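Local coordinates for endoglucanase, glycoside hydrolase family 5 protein (Cytophaga hutchinsonii, PDB 5IHS) that probably hydrolyses internal beta-1,4-glucosidic bonds of cellulose, and is apparently among the periplasmic endoglucanases the bacterium needs to grow on crystalline cellulose, at residues L35-N40 and G241-V246; R76-C81 and L315-L320; G89-G94 and Y124-A129; V109-I114 and K145-I150; F221-H226 and E263-W268. One frame throughout, in Å; residues are numbered along the deposited sequence. Where two conformers were deposited one is given.

Interaction 1: L35-N40 and G241-V246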
# COMPACT_ATOMS: atom_id res chain seq x y z
N LEU A 35 4.25 8.67 11.97
CA LEU A 35 3.23 9.23 11.09
C LEU A 35 1.88 9.28 11.79
O LEU A 35 1.55 8.45 12.64
CB LEU A 35 3.11 8.38 9.83
CG LEU A 35 4.41 8.20 9.05
CD1 LEU A 35 4.16 7.30 7.85
CD2 LEU A 35 5.02 9.52 8.60
N SER A 36 1.08 10.26 11.39
CA SER A 36 -0.27 10.41 11.90
C SER A 36 -1.12 11.08 10.83
O SER A 36 -0.63 11.41 9.74
CB SER A 36 -0.27 11.17 13.23
OG SER A 36 0.30 12.43 13.04
N VAL A 37 -2.39 11.29 11.13
CA VAL A 37 -3.34 11.86 10.18
C VAL A 37 -3.89 13.15 10.76
O VAL A 37 -4.32 13.17 11.92
CB VAL A 37 -4.48 10.87 9.86
CG1 VAL A 37 -5.47 11.49 8.87
CG2 VAL A 37 -3.91 9.55 9.31
N LYS A 38 -3.90 14.20 9.95
CA LYS A 38 -4.53 15.48 10.29
C LYS A 38 -5.39 15.89 9.10
O LYS A 38 -4.86 16.23 8.04
CB LYS A 38 -3.46 16.54 10.57
CG LYS A 38 -3.98 17.95 10.77
CD LYS A 38 -4.89 18.06 11.98
CE LYS A 38 -5.21 19.52 12.31
NZ LYS A 38 -4.03 20.18 12.94
N GLY A 39 -6.72 15.84 9.28
CA GLY A 39 -7.61 16.19 8.18
C GLY A 39 -7.37 15.33 6.96
O GLY A 39 -7.40 14.09 7.02
N ASN A 40 -7.11 15.98 5.83
CA ASN A 40 -6.88 15.28 4.56
C ASN A 40 -5.45 14.78 4.41
O ASN A 40 -5.13 14.25 3.34
CB ASN A 40 -7.13 16.22 3.36
CG ASN A 40 -8.56 16.71 3.23
OD1 ASN A 40 -8.77 17.90 2.96
ND2 ASN A 40 -9.54 15.83 3.37
N GLY A 241 -13.68 15.44 4.23
CA GLY A 241 -12.74 15.56 5.33
C GLY A 241 -11.86 14.36 5.64
O GLY A 241 -11.13 14.41 6.65
N ILE A 242 -11.88 13.30 4.83
CA ILE A 242 -11.05 12.13 5.12
C ILE A 242 -9.73 12.19 4.36
O ILE A 242 -9.55 12.98 3.43
CB ILE A 242 -11.79 10.79 4.88
CG1 ILE A 242 -12.21 10.62 3.42
CG2 ILE A 242 -12.99 10.65 5.83
CD1 ILE A 242 -12.64 9.18 3.05
N ALA A 243 -8.79 11.34 4.78
CA ALA A 243 -7.49 11.20 4.14
C ALA A 243 -7.43 9.88 3.39
O ALA A 243 -7.83 8.84 3.90
CB ALA A 243 -6.38 11.24 5.20
N LEU A 244 -6.90 9.94 2.17
CA LEU A 244 -6.80 8.79 1.28
C LEU A 244 -5.35 8.35 1.16
O LEU A 244 -4.42 9.17 1.24
CB LEU A 244 -7.30 9.17 -0.11
CG LEU A 244 -8.71 9.77 -0.16
CD1 LEU A 244 -9.10 10.10 -1.58
CD2 LEU A 244 -9.73 8.82 0.47
N PHE A 245 -5.15 7.06 0.91
CA PHE A 245 -3.83 6.49 0.62
C PHE A 245 -4.01 5.54 -0.57
O PHE A 245 -4.83 4.62 -0.51
CB PHE A 245 -3.33 5.74 1.87
CG PHE A 245 -1.84 5.42 1.89
CD1 PHE A 245 -1.17 4.82 0.83
CD2 PHE A 245 -1.10 5.68 3.04
CE1 PHE A 245 0.18 4.52 0.90
CE2 PHE A 245 0.25 5.37 3.11
CZ PHE A 245 0.88 4.79 2.04
N VAL A 246 -3.26 5.78 -1.64
CA VAL A 246 -3.29 4.88 -2.80
C VAL A 246 -2.32 3.74 -2.51
O VAL A 246 -1.14 3.77 -2.88
CB VAL A 246 -2.99 5.62 -4.11
CG1 VAL A 246 -2.87 4.64 -5.27
CG2 VAL A 246 -4.11 6.62 -4.40
O HOH W 1 -5.67 12.29 1.22
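Asn40 and Ala243 bring the two backbones together, their CA atoms 4.1 Å apart, whereas Gly39 and Gly241 stand at 5.9 Å. The segments do not pair as strands; the turn that follows strand 35-38 rests against the chain leading into strand 244-249. Both glycines have positive phi, and at Gly241 this belongs to a Schellman motif that ends helix 228-239. One side chain supplies the direct hydrogen bond: Asn40 ND2 donates to Ile242 O at 2.9 Å, with an N-H...O angle of 154°. The carbonyl lies close to the amide plane of Asn40, but the nitrogen reaches it from above the carbonyl plane, 42° out of it. The same ND2 also donates to Leu238 O, so the amide bridges the last turn of the helix and the chain just beyond it. Residues 35-44 form a small N-terminal hairpin, and the contact sets it against the start of the seventh strand of the TIM barrel, where Phe245 also touches Met42 of the hairpin. Ala243 is the apolar counterpart. Its CB lies 3.5 Å from Gly39 O and 3.8 Å from Val37 CG1, the branch placed anti to the backbone N of Val37 (chi1 180°). Beside it, water 1 accepts from Leu244 N at 2.8 Å and lies 2.9 Å from Asn40 O, to which it can donate, linking the two backbones beyond the Asn40 amide.

Interaction 2: R76-C81 and L315-L320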
# COMPACT_ATOMS: atom_id res chain seq x y z
N ARG A 76 14.97 0.51 -2.10
CA ARG A 76 15.39 1.78 -1.50
C ARG A 76 16.52 2.42 -2.31
O ARG A 76 16.45 3.61 -2.65
CB ARG A 76 15.87 1.55 -0.07
CG ARG A 76 16.33 2.84 0.62
CD ARG A 76 17.04 2.57 1.92
NE ARG A 76 18.34 1.98 1.64
CZ ARG A 76 19.26 1.69 2.56
NH1 ARG A 76 19.01 1.89 3.85
NH2 ARG A 76 20.42 1.19 2.16
N ASP A 77 17.58 1.66 -2.60
CA ASP A 77 18.80 2.26 -3.13
C ASP A 77 18.68 2.62 -4.60
O ASP A 77 19.21 3.65 -5.03
CB ASP A 77 19.98 1.31 -2.99
CG ASP A 77 20.41 1.08 -1.56
OD1 ASP A 77 20.00 1.84 -0.65
OD2 ASP A 77 21.20 0.13 -1.35
N ASP A 78 18.03 1.77 -5.40
CA ASP A 78 17.95 1.99 -6.84
C ASP A 78 16.61 2.58 -7.27
O ASP A 78 16.58 3.44 -8.15
CB ASP A 78 18.20 0.68 -7.60
CG ASP A 78 18.20 0.88 -9.10
OD1 ASP A 78 19.17 1.48 -9.61
OD2 ASP A 78 17.22 0.47 -9.76
N TRP A 79 15.51 2.12 -6.70
CA TRP A 79 14.20 2.66 -7.06
C TRP A 79 13.82 3.89 -6.23
O TRP A 79 12.84 4.55 -6.56
CB TRP A 79 13.11 1.59 -6.95
CG TRP A 79 13.18 0.53 -8.02
CD1 TRP A 79 14.27 -0.21 -8.38
CD2 TRP A 79 12.11 0.09 -8.86
NE1 TRP A 79 13.95 -1.08 -9.39
CE2 TRP A 79 12.63 -0.90 -9.71
CE3 TRP A 79 10.77 0.46 -8.99
CZ2 TRP A 79 11.86 -1.53 -10.69
CZ3 TRP A 79 10.01 -0.17 -9.96
CH2 TRP A 79 10.56 -1.14 -10.79
N LYS A 80 14.53 4.17 -5.14
CA LYS A 80 14.23 5.32 -4.27
C LYS A 80 12.84 5.21 -3.66
O LYS A 80 12.18 6.22 -3.41
CB LYS A 80 14.44 6.66 -4.99
CG LYS A 80 15.76 6.77 -5.75
CD LYS A 80 16.99 6.51 -4.89
CE LYS A 80 18.26 6.69 -5.71
NZ LYS A 80 19.50 6.37 -4.96
N CYS A 81 12.41 3.99 -3.34
CA CYS A 81 11.17 3.82 -2.58
C CYS A 81 11.32 4.36 -1.16
O CYS A 81 12.30 4.06 -0.47
CB CYS A 81 10.80 2.35 -2.48
SG CYS A 81 10.27 1.57 -3.99
N LEU A 315 8.46 3.26 -16.23
CA LEU A 315 7.69 4.47 -15.98
C LEU A 315 7.63 4.77 -14.49
O LEU A 315 7.88 5.89 -14.04
CB LEU A 315 6.28 4.28 -16.54
CG LEU A 315 5.34 5.48 -16.45
CD1 LEU A 315 4.21 5.29 -17.46
CD2 LEU A 315 4.74 5.65 -15.06
N VAL A 316 7.31 3.75 -13.69
CA VAL A 316 7.12 3.94 -12.26
C VAL A 316 8.44 4.22 -11.56
O VAL A 316 8.52 5.09 -10.68
CB VAL A 316 6.41 2.69 -11.71
CG1 VAL A 316 6.44 2.64 -10.21
CG2 VAL A 316 5.00 2.61 -12.29
N ARG A 317 9.49 3.47 -11.93
CA ARG A 317 10.81 3.69 -11.34
C ARG A 317 11.32 5.09 -11.66
O ARG A 317 11.90 5.77 -10.80
CB ARG A 317 11.79 2.63 -11.84
CG ARG A 317 13.21 2.83 -11.34
CD ARG A 317 14.12 1.70 -11.84
NE ARG A 317 15.53 1.93 -11.56
CZ ARG A 317 16.35 2.66 -12.32
NH1 ARG A 317 15.92 3.26 -13.43
NH2 ARG A 317 17.61 2.81 -11.95
N ASP A 318 11.11 5.55 -12.89
CA ASP A 318 11.56 6.89 -13.24
C ASP A 318 10.85 7.94 -12.38
O ASP A 318 11.47 8.91 -11.93
CB ASP A 318 11.32 7.17 -14.72
CG ASP A 318 12.30 6.45 -15.65
OD1 ASP A 318 13.30 5.85 -15.17
OD2 ASP A 318 12.09 6.52 -16.89
N ASP A 319 9.53 7.78 -12.16
CA ASP A 319 8.79 8.71 -11.31
C ASP A 319 9.31 8.69 -9.87
O ASP A 319 9.49 9.74 -9.25
CB ASP A 319 7.29 8.40 -11.39
CG ASP A 319 6.45 9.24 -10.43
OD1 ASP A 319 6.14 10.40 -10.80
OD2 ASP A 319 6.09 8.75 -9.32
N LEU A 320 9.56 7.50 -9.32
CA LEU A 320 10.12 7.39 -7.97
C LEU A 320 11.47 8.09 -7.86
O LEU A 320 11.73 8.83 -6.90
CB LEU A 320 10.28 5.93 -7.56
CG LEU A 320 8.98 5.16 -7.32
CD1 LEU A 320 9.25 3.69 -7.15
CD2 LEU A 320 8.25 5.70 -6.12
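Arg317 and Leu320, on successive turns of the last helix of the TIM barrel (311-329), grip the loop between helix 69-77 and the second barrel strand, 83-89. The charged part is a side-on salt bridge from Arg317 to Asp78. NE donates to Asp78 OD2 at 2.9 Å and NH2 to Asp78 OD1 at 3.1 Å, while a weak third bond joins NH2 to OD2. The carboxylate lies at the guanidinium edge but is turned 27° from its plane, so NE meets OD2 from above the carboxylate rather than within its plane. Arg321 extends the polar network by donating to Asp78 O, and Asn324 does the same to Lys80 O. The aromatic part uses the aliphatic run of the same arginine. With CG anti to the backbone N (chi1 177°) and the chain extended as far as NE, CB, CG and CD cross one face of the Trp79 indole. Arg317 CD makes a CH-pi contact over the five-membered ring, 3.7 Å from its centroid. The guanidinium itself stands steeply to the indole, the planes 81° apart, and any cation-pi attraction is long and weak. Apolar packing falls to Leu320, whose CD1 sits at the indole edge, 4.0 Å from Trp79 CE3, and 3.9 Å from Cys81 SG. Packing is tight where Leu320 CB comes within 3.1 Å of the backbone Trp79 O.

Interaction 3: G89-G94 and Y124-A129; sequences GVEMDG and YHSHEA
Val90 sets its CG2 methyl squarely over the Tyr124 ring, 3.5 Å from the centroid and only 2° off the ring normal, a CH-pi contact. The other branch, CG1, reaches the phenolic end of the ring and lies 3.5 Å from Tyr124 OH. Both branches therefore bear on one tyrosine, while Val90 CB meets Ser126 CB at 3.9 Å. Next to this apolar patch, Gly89 and His125 form a parallel beta bridge between the second and third strands of the TIM barrel. Past it the chains leave the sheet as loops at the C-terminal ends of the strands, the end where TIM-barrel enzymes carry their active sites. His125 ND1 turns to Asp123. Glu91, which was deposited in two conformers, in one of them bends at chi2 (91°) so that its carboxylate lies against residues 126-128. In this conformer OE1 accepts from His127 N at 3.2 Å on its syn side, and Glu128 CG packs against Glu91 CD. The 2.4 Å between Ser126 OG and Glu91 OE2 is very short and its detail doubtful. Ser126 OG also closes an ST turn by accepting from Glu128 N at 2.9 Å. Water 2 takes the N-H of Glu91 and donates to His125 O at 2.7 Å.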
# COMPACT_ATOMS: atom_id res chain seq x y z
N GLY A 89 -1.39 -12.66 0.77
CA GLY A 89 -2.60 -13.32 0.33
C GLY A 89 -3.29 -14.02 1.49
O GLY A 89 -2.64 -14.58 2.38
N VAL A 90 -4.61 -13.97 1.49
CA VAL A 90 -5.43 -14.48 2.59
C VAL A 90 -6.20 -15.73 2.15
O VAL A 90 -6.03 -16.81 2.72
CB VAL A 90 -6.36 -13.38 3.13
CG1 VAL A 90 -7.28 -13.90 4.20
CG2 VAL A 90 -5.52 -12.22 3.66
N GLU A 91 -7.05 -15.60 1.13
CA GLU A 91 -7.74 -16.70 0.47
C GLU A 91 -6.80 -17.36 -0.55
O GLU A 91 -5.67 -16.90 -0.78
CB GLU A 91 -9.02 -16.17 -0.18
CG GLU A 91 -10.00 -15.45 0.80
CD GLU A 91 -9.80 -13.93 0.95
OE1 GLU A 91 -9.65 -13.19 -0.06
OE2 GLU A 91 -9.83 -13.45 2.11
N MET A 92 -7.26 -18.45 -1.16
CA MET A 92 -6.56 -19.10 -2.27
C MET A 92 -5.14 -19.54 -1.89
O MET A 92 -4.15 -19.14 -2.51
CB MET A 92 -6.55 -18.21 -3.51
CG MET A 92 -7.94 -17.93 -4.07
SD MET A 92 -7.96 -16.65 -5.33
CE MET A 92 -7.47 -15.22 -4.38
N ASP A 93 -5.06 -20.42 -0.90
CA ASP A 93 -3.79 -21.00 -0.46
C ASP A 93 -2.85 -19.96 0.13
O ASP A 93 -1.63 -20.06 0.00
CB ASP A 93 -3.10 -21.78 -1.58
CG ASP A 93 -3.84 -23.05 -1.96
OD1 ASP A 93 -4.28 -23.78 -1.04
OD2 ASP A 93 -3.98 -23.31 -3.17
N GLY A 94 -3.41 -18.94 0.76
CA GLY A 94 -2.66 -17.91 1.43
C GLY A 94 -2.64 -18.12 2.94
O GLY A 94 -2.55 -19.25 3.43
N TYR A 124 -3.30 -6.96 4.37
CA TYR A 124 -4.15 -8.15 4.44
C TYR A 124 -4.87 -8.22 3.10
O TYR A 124 -5.89 -7.57 2.88
CB TYR A 124 -5.10 -8.02 5.62
CG TYR A 124 -5.71 -9.30 6.12
CD1 TYR A 124 -4.94 -10.23 6.82
CD2 TYR A 124 -7.05 -9.60 5.92
CE1 TYR A 124 -5.49 -11.40 7.30
CE2 TYR A 124 -7.61 -10.77 6.40
CZ TYR A 124 -6.81 -11.67 7.08
OH TYR A 124 -7.33 -12.85 7.58
N HIS A 125 -4.29 -9.00 2.18
CA HIS A 125 -4.62 -8.89 0.76
C HIS A 125 -5.80 -9.81 0.45
O HIS A 125 -5.68 -10.88 -0.15
CB HIS A 125 -3.40 -9.17 -0.11
CG HIS A 125 -3.51 -8.60 -1.48
ND1 HIS A 125 -3.24 -7.27 -1.75
CD2 HIS A 125 -3.86 -9.17 -2.65
CE1 HIS A 125 -3.41 -7.06 -3.04
NE2 HIS A 125 -3.80 -8.19 -3.61
N SER A 126 -6.97 -9.35 0.90
CA SER A 126 -8.21 -10.10 0.86
C SER A 126 -9.30 -9.32 0.12
O SER A 126 -9.33 -8.09 0.13
CB SER A 126 -8.70 -10.37 2.28
OG SER A 126 -9.94 -11.06 2.30
N HIS A 127 -10.22 -10.09 -0.48
CA HIS A 127 -11.47 -9.60 -1.06
C HIS A 127 -12.69 -9.96 -0.21
O HIS A 127 -13.82 -9.68 -0.63
CB HIS A 127 -11.68 -10.16 -2.47
CG HIS A 127 -10.69 -9.68 -3.48
ND1 HIS A 127 -10.47 -8.35 -3.75
CD2 HIS A 127 -9.86 -10.37 -4.31
CE1 HIS A 127 -9.55 -8.24 -4.69
NE2 HIS A 127 -9.17 -9.45 -5.06
N GLU A 128 -12.49 -10.58 0.95
CA GLU A 128 -13.63 -11.06 1.74
C GLU A 128 -13.26 -11.19 3.21
O GLU A 128 -13.66 -12.13 3.90
CB GLU A 128 -14.18 -12.36 1.16
CG GLU A 128 -13.20 -13.50 1.13
CD GLU A 128 -13.84 -14.78 0.64
OE1 GLU A 128 -14.59 -14.73 -0.36
OE2 GLU A 128 -13.62 -15.84 1.26
N ALA A 129 -12.52 -10.21 3.72
CA ALA A 129 -11.97 -10.31 5.07
C ALA A 129 -13.05 -10.45 6.13
O ALA A 129 -12.85 -11.12 7.14
CB ALA A 129 -11.09 -9.08 5.36
O HOH W 2 -6.97 -13.23 -0.59

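Interaction 4: V109-I114 and K145-I150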
# COMPACT_ATOMS: atom_id res chain seq x y z
N VAL A 109 9.90 -8.90 5.07
CA VAL A 109 9.86 -7.60 4.43
C VAL A 109 9.80 -6.48 5.46
O VAL A 109 10.50 -5.46 5.33
CB VAL A 109 8.70 -7.55 3.41
CG1 VAL A 109 8.48 -6.14 2.88
CG2 VAL A 109 8.99 -8.53 2.27
N VAL A 110 8.96 -6.63 6.48
CA VAL A 110 8.90 -5.63 7.55
C VAL A 110 10.27 -5.46 8.20
O VAL A 110 10.74 -4.34 8.42
CB VAL A 110 7.83 -6.01 8.59
CG1 VAL A 110 7.91 -5.10 9.81
CG2 VAL A 110 6.44 -5.96 7.97
N ASN A 111 10.92 -6.58 8.54
CA ASN A 111 12.22 -6.52 9.19
C ASN A 111 13.23 -5.79 8.32
O ASN A 111 14.06 -5.01 8.81
CB ASN A 111 12.71 -7.93 9.51
CG ASN A 111 11.97 -8.56 10.69
OD1 ASN A 111 11.22 -7.89 11.39
ND2 ASN A 111 12.22 -9.85 10.92
N ALA A 112 13.19 -6.05 7.01
CA ALA A 112 14.11 -5.39 6.10
C ALA A 112 13.81 -3.90 6.00
O ALA A 112 14.74 -3.08 5.95
CB ALA A 112 14.03 -6.03 4.72
N ALA A 113 12.53 -3.52 5.94
CA ALA A 113 12.20 -2.10 5.92
C ALA A 113 12.70 -1.40 7.17
O ALA A 113 13.18 -0.26 7.10
CB ALA A 113 10.69 -1.92 5.78
N ILE A 114 12.58 -2.05 8.33
CA ILE A 114 13.10 -1.48 9.57
C ILE A 114 14.62 -1.33 9.48
O ILE A 114 15.18 -0.28 9.82
CB ILE A 114 12.65 -2.31 10.78
CG1 ILE A 114 11.13 -2.23 10.96
CG2 ILE A 114 13.35 -1.86 12.06
CD1 ILE A 114 10.54 -3.29 11.89
N LYS A 145 1.55 -6.54 18.29
CA LYS A 145 2.32 -6.86 19.50
C LYS A 145 3.81 -6.85 19.20
O LYS A 145 4.61 -6.37 20.02
CB LYS A 145 1.88 -8.20 20.07
CG LYS A 145 2.53 -8.52 21.42
CD LYS A 145 1.96 -9.79 22.07
CE LYS A 145 2.58 -10.02 23.45
NZ LYS A 145 2.07 -11.24 24.14
N LYS A 146 4.21 -7.37 18.05
CA LYS A 146 5.63 -7.45 17.74
C LYS A 146 6.20 -6.10 17.32
O LYS A 146 7.30 -5.74 17.74
CB LYS A 146 5.86 -8.48 16.63
CG LYS A 146 7.34 -8.63 16.26
CD LYS A 146 7.60 -9.87 15.42
CE LYS A 146 9.09 -10.09 15.17
NZ LYS A 146 9.32 -11.12 14.13
N TYR A 147 5.47 -5.36 16.49
CA TYR A 147 6.02 -4.17 15.85
C TYR A 147 5.40 -2.87 16.36
O TYR A 147 5.70 -1.80 15.81
CB TYR A 147 5.85 -4.29 14.34
CG TYR A 147 6.60 -5.45 13.72
CD1 TYR A 147 7.98 -5.44 13.65
CD2 TYR A 147 5.93 -6.54 13.20
CE1 TYR A 147 8.68 -6.49 13.07
CE2 TYR A 147 6.61 -7.60 12.62
CZ TYR A 147 7.99 -7.57 12.56
OH TYR A 147 8.66 -8.63 11.97
N GLY A 148 4.56 -2.93 17.40
CA GLY A 148 3.74 -1.79 17.77
C GLY A 148 4.51 -0.53 18.11
O GLY A 148 4.00 0.58 17.91
N ASN A 149 5.71 -0.65 18.65
CA ASN A 149 6.47 0.53 19.06
C ASN A 149 7.36 1.12 17.96
O ASN A 149 8.28 1.89 18.27
CB ASN A 149 7.33 0.20 20.29
CG ASN A 149 7.70 1.44 21.10
OD1 ASN A 149 6.98 2.44 21.09
ND2 ASN A 149 8.82 1.37 21.82
N ILE A 150 7.10 0.83 16.69
CA ILE A 150 8.07 1.05 15.62
C ILE A 150 7.47 1.97 14.57
O ILE A 150 6.39 1.68 14.05
CB ILE A 150 8.53 -0.29 15.02
CG1 ILE A 150 9.16 -1.11 16.15
CG2 ILE A 150 9.52 -0.06 13.90
CD1 ILE A 150 9.58 -2.47 15.79
O HOH W 3 11.99 -10.90 13.70
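Val110 and Tyr147 reach toward each other from opposite directions, and one valine methyl caps the ring: CG1 sits over the centre of one face, 3.7 Å from the centroid, a CH-pi contact. That branch is the one anti to the backbone N (chi1 171°). On the opposite face lies CG of Lys146, the residue just before the tyrosine, so the ring is held between a methyl of one helix and an aliphatic chain of its own. The hydroxyl at the far end of the ring is fixed by Asn111, whose side chain crosses that of Tyr147 at about a right angle. Tyr147 OH donates to Asn111 OD1 at 2.7 Å; the hydroxyl stands above the carbonyl plane, 41° out of it, and the amide and ring planes are 63° apart. Lys146 NZ adds a weak bond to the same hydroxyl. Water 3 accepts from Asn111 ND2 at 3.0 Å and from Lys146 NZ at 2.7 Å, closing a polar cycle that includes the phenol oxygen. One turn along from Val110, Ile114 points its CD1 obliquely at the tyrosine, 3.8 Å from Tyr147 CD1, and 3.9 Å from Ile150 CG2. Ile150 ends the type I beta turn that begins at Tyr147, which brings it back beside the ring. The contact joins adjacent outer helices of the TIM barrel, 99-116 and 133-147, while Val110 also packs inward on Val120 and Ile122 of strand 119-125, which runs between these helices in the chain.

Interaction 5: F221-H226 and E263-W268; sequences FYPGTH and EETALW
Phe221 and Trp268 lie face to face in an offset stack, the planes only 6° apart and the phenyl centroid 3.8 Å from that of the five-membered indole ring. The side chains slide past each other in opposite directions, which puts Phe221 CE1 3.3 Å from Trp268 CG and brings Phe221 CB over the six-membered ring, 3.9 Å from its centroid. Phe221 reaches this place with CG between its backbone N and carbonyl carbon (chi1 71°). At the indole edge, Trp268 NE1 donates to His226 O at 2.9 Å; the oxygen lies close to the ring plane, although the nitrogen stands 39° above the plane of the carbonyl. This bond fixes the turn of the indole and satisfies its N-H. Pro223 fits between the tryptophan and the preceding turn of the helix: its CB is 3.9 Å from Trp268 CD1 and 3.7 Å from Glu264 CG, and its CG is 3.2 Å from Thr265 OG1, which is itself bonded to Ser261 O. The carboxylate of Glu264 turns to Arg231, which also makes a cation-pi contact with Trp268. Within the loop, Tyr222 N donates to His226 ND1, while Tyr222 OH reaches Glu248. The arrangement is that of a TIM barrel whose loop after the sixth strand, at the C-terminal ends of the barrel strands, where such enzymes place their active sites, packs against the helix following the seventh strand.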
# COMPACT_ATOMS: atom_id res chain seq x y z
N PHE A 221 -6.57 2.61 -8.23
CA PHE A 221 -6.93 2.98 -9.60
C PHE A 221 -6.00 2.28 -10.58
O PHE A 221 -4.83 2.01 -10.29
CB PHE A 221 -6.91 4.50 -9.82
CG PHE A 221 -5.54 5.11 -9.82
CD1 PHE A 221 -4.78 5.16 -10.98
CD2 PHE A 221 -4.98 5.61 -8.65
CE1 PHE A 221 -3.50 5.69 -10.98
CE2 PHE A 221 -3.70 6.15 -8.66
CZ PHE A 221 -2.96 6.18 -9.82
N TYR A 222 -6.56 2.05 -11.77
CA TYR A 222 -5.86 1.45 -12.90
C TYR A 222 -6.20 2.34 -14.08
O TYR A 222 -7.36 2.32 -14.54
CB TYR A 222 -6.25 -0.02 -13.12
CG TYR A 222 -5.49 -0.94 -12.16
CD1 TYR A 222 -5.84 -1.07 -10.82
CD2 TYR A 222 -4.35 -1.64 -12.60
CE1 TYR A 222 -5.08 -1.86 -9.95
CE2 TYR A 222 -3.61 -2.43 -11.73
CZ TYR A 222 -3.98 -2.54 -10.41
OH TYR A 222 -3.21 -3.33 -9.60
N PRO A 223 -5.26 3.16 -14.57
CA PRO A 223 -5.61 4.30 -15.46
C PRO A 223 -6.06 3.91 -16.85
O PRO A 223 -6.60 4.77 -17.57
CB PRO A 223 -4.30 5.10 -15.52
CG PRO A 223 -3.25 4.07 -15.26
CD PRO A 223 -3.83 3.14 -14.25
N GLY A 224 -5.87 2.66 -17.28
CA GLY A 224 -6.51 2.22 -18.51
C GLY A 224 -8.01 2.12 -18.39
O GLY A 224 -8.71 2.13 -19.40
N THR A 225 -8.51 2.05 -17.16
CA THR A 225 -9.92 1.92 -16.84
C THR A 225 -10.48 3.14 -16.12
O THR A 225 -11.59 3.58 -16.41
CB THR A 225 -10.13 0.68 -15.96
OG1 THR A 225 -9.58 -0.47 -16.61
CG2 THR A 225 -11.62 0.45 -15.67
N HIS A 226 -9.71 3.68 -15.18
CA HIS A 226 -10.18 4.70 -14.25
C HIS A 226 -9.53 6.04 -14.57
O HIS A 226 -8.30 6.15 -14.54
CB HIS A 226 -9.83 4.31 -12.82
CG HIS A 226 -10.32 2.95 -12.45
ND1 HIS A 226 -9.50 2.00 -11.89
CD2 HIS A 226 -11.54 2.37 -12.59
CE1 HIS A 226 -10.19 0.90 -11.69
NE2 HIS A 226 -11.43 1.09 -12.10
N GLU A 263 0.18 8.41 -20.38
CA GLU A 263 -0.31 9.78 -20.23
C GLU A 263 -1.38 9.87 -19.15
O GLU A 263 -1.38 10.81 -18.34
CB GLU A 263 -0.77 10.35 -21.57
CG GLU A 263 0.39 10.62 -22.54
CD GLU A 263 1.24 11.84 -22.18
OE1 GLU A 263 0.70 12.82 -21.61
OE2 GLU A 263 2.46 11.85 -22.49
N GLU A 264 -2.29 8.89 -19.08
CA GLU A 264 -3.30 8.94 -18.03
C GLU A 264 -2.67 8.71 -16.66
O GLU A 264 -3.09 9.33 -15.67
CB GLU A 264 -4.43 7.94 -18.29
CG GLU A 264 -5.59 8.07 -17.31
CD GLU A 264 -6.42 9.34 -17.50
OE1 GLU A 264 -6.53 9.81 -18.65
OE2 GLU A 264 -6.95 9.85 -16.49
N THR A 265 -1.64 7.85 -16.58
CA THR A 265 -0.93 7.69 -15.31
C THR A 265 -0.38 9.03 -14.84
O THR A 265 -0.47 9.36 -13.65
CB THR A 265 0.18 6.63 -15.43
OG1 THR A 265 -0.35 5.37 -15.84
CG2 THR A 265 0.88 6.42 -14.11
N ALA A 266 0.18 9.82 -15.76
CA ALA A 266 0.72 11.12 -15.40
C ALA A 266 -0.36 12.07 -14.89
O ALA A 266 -0.10 12.88 -14.00
CB ALA A 266 1.46 11.74 -16.59
N LEU A 267 -1.58 12.00 -15.44
CA LEU A 267 -2.67 12.82 -14.91
C LEU A 267 -2.99 12.41 -13.48
O LEU A 267 -3.30 13.27 -12.64
CB LEU A 267 -3.93 12.71 -15.77
CG LEU A 267 -3.83 13.31 -17.18
CD1 LEU A 267 -5.16 13.18 -17.87
CD2 LEU A 267 -3.36 14.76 -17.16
N TRP A 268 -2.92 11.11 -13.18
CA TRP A 268 -3.09 10.68 -11.80
C TRP A 268 -1.96 11.18 -10.91
O TRP A 268 -2.22 11.64 -9.80
CB TRP A 268 -3.21 9.16 -11.74
CG TRP A 268 -4.59 8.65 -12.00
CD1 TRP A 268 -5.09 8.14 -13.16
CD2 TRP A 268 -5.65 8.60 -11.04
NE1 TRP A 268 -6.41 7.76 -12.97
CE2 TRP A 268 -6.77 8.03 -11.68
CE3 TRP A 268 -5.75 8.97 -9.70
CZ2 TRP A 268 -7.98 7.82 -11.01
CZ3 TRP A 268 -6.95 8.76 -9.04
CH2 TRP A 268 -8.04 8.19 -9.70

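In the fold
From the N terminus, interaction 1 opens at the hairpin strand 35-38 and closes a long loop at strand 244-249. Interaction 2 opens inside that loop, at the end of helix 69-77, and closes beyond it on the last helix, so the two cross. Interactions 3 and 4 are nested in both loops and cross each other, tying barrel strands two and three and the helices that follow them. Interaction 5 comes later in series: nested in interaction 2 and crossing interaction 1, it joins the loop after strand 215-221 to helix 262-274. It touches interaction 1 through Phe221 and Val246, and interaction 2 through Thr265 and Leu315; interactions 4 and 5 lie on opposite sides of the chain's centre.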